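Local structure of fasciclin-1 (Drosophila melanogaster, 1O70) at residues E271-A274 against G275-V278. The protein serves as a neural cell adhesion molecule, and this fragment holds the third and fourth of its extracellular FAS1 domains. Residues are numbered along the deposited sequence; the frame is centred on the assembly and turned at random.
Sequences EEEA and GRYV
Glu-273 and Arg-276 face each other across a tight reversal of the chain, and the glutamate runs over Val-278 before it reaches the arginine. Its CB sits 3.6 Å from CG2 of Val-278, CG passes the same methyl more loosely, and the carboxylate packs on it too, with OE1 3.4 Å from that CG2. Val-278, beta-branched and buried, suits this place by offering a methyl to the acid. At the tip, OE1 takes a hydrogen bond of 2.7 Å from NH2 of Arg-276, part of a salt bridge; the nitrogen approaches nearly along the C-O bond, although carboxylate and guanidinium planes are turned 64° apart. OE2 is salt-bridged to Lys-285 of strand 284-295, on the far side of strand 276-281, so one carboxylate serves two cations. With an alanine here the carboxylate is gone, so the Arg-276 guanidinium is likely to turn more freely and Lys-285 would probably lose a salt-bridge partner.

These residues close the two-residue type I' hairpin between strands 265-273 and 276-281 in the sheet of the fourth FAS1 domain. Ala-274 and Gly-275 both take positive phi, and at Gly-275 (phi 85°) a side chain would press on the preceding carbonyl oxygen, which favours glycine. Arg-276 N closes the turn on Glu-273 O at 3.1 Å, whereas Glu-273 N meets Arg-276 O at 2.8 Å. Arg-276 places CG between its backbone N and carbonyl carbon (chi1 87°), and from there its long extended arm passes Glu-273 O to reach OE1. Farther along, Glu-271 and Val-278 exchange two backbone hydrogen bonds. On the other face, Tyr-277 sets its ring against Met-244 and Val-248 of helix 244-253, beside the aliphatic CG of Glu-272, which lies 4.1 Å from CE2 of Tyr-277.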
# COMPACT_ATOMS: atom_id res chain seq x y z
N GLU A 271 -0.27 8.65 15.76
CA GLU A 271 1.03 8.73 16.43
C GLU A 271 2.05 7.74 15.87
O GLU A 271 1.68 6.77 15.20
CB GLU A 271 0.87 8.46 17.93
CG GLU A 271 -0.22 9.27 18.60
CD GLU A 271 -0.45 8.86 20.05
OE1 GLU A 271 -0.19 7.68 20.40
OE2 GLU A 271 -0.91 9.72 20.84
N GLU A 272 3.33 7.99 16.13
CA GLU A 272 4.39 7.09 15.69
C GLU A 272 4.66 6.16 16.86
O GLU A 272 4.68 6.59 18.01
CB GLU A 272 5.59 7.89 15.18
CG GLU A 272 5.28 8.81 14.01
CD GLU A 272 6.50 9.58 13.54
OE1 GLU A 272 7.58 9.41 14.13
OE2 GLU A 272 6.36 10.37 12.58
N GLU A 273 4.87 4.88 16.56
CA GLU A 273 5.13 3.90 17.59
C GLU A 273 6.00 2.78 17.05
O GLU A 273 5.53 1.92 16.31
CB GLU A 273 3.82 3.33 18.12
CG GLU A 273 3.52 3.70 19.54
CD GLU A 273 2.10 3.37 19.95
OE1 GLU A 273 1.69 2.20 19.75
OE2 GLU A 273 1.40 4.27 20.47
N ALA A 274 7.27 2.78 17.43
CA ALA A 274 8.19 1.74 16.98
C ALA A 274 8.14 1.54 15.46
O ALA A 274 7.99 0.41 14.99
CB ALA A 274 7.86 0.43 17.69
N GLY A 275 8.25 2.63 14.71
CA GLY A 275 8.25 2.53 13.26
C GLY A 275 6.90 2.49 12.57
O GLY A 275 6.77 2.90 11.41
N ARG A 276 5.89 2.00 13.28
CA ARG A 276 4.55 1.91 12.71
C ARG A 276 3.75 3.16 13.10
O ARG A 276 4.14 3.92 13.98
CB ARG A 276 3.82 0.67 13.25
CG ARG A 276 3.12 0.94 14.56
CD ARG A 276 2.77 -0.32 15.32
NE ARG A 276 2.29 0.03 16.66
CZ ARG A 276 2.29 -0.80 17.70
NH1 ARG A 276 2.74 -2.04 17.56
NH2 ARG A 276 1.83 -0.38 18.88
N TYR A 277 2.62 3.36 12.42
CA TYR A 277 1.74 4.49 12.71
C TYR A 277 0.53 3.92 13.45
O TYR A 277 0.12 2.80 13.15
CB TYR A 277 1.27 5.19 11.43
CG TYR A 277 2.35 5.93 10.70
CD1 TYR A 277 3.12 5.30 9.72
CD2 TYR A 277 2.61 7.27 10.98
CE1 TYR A 277 4.13 5.99 9.05
CE2 TYR A 277 3.61 7.96 10.31
CZ TYR A 277 4.37 7.33 9.35
OH TYR A 277 5.37 8.02 8.71
N VAL A 278 -0.02 4.67 14.39
CA VAL A 278 -1.19 4.19 15.15
C VAL A 278 -2.33 5.20 15.08
O VAL A 278 -2.12 6.42 15.11
CB VAL A 278 -0.87 3.95 16.64
CG1 VAL A 278 -1.93 3.06 17.26
CG2 VAL A 278 0.50 3.33 16.79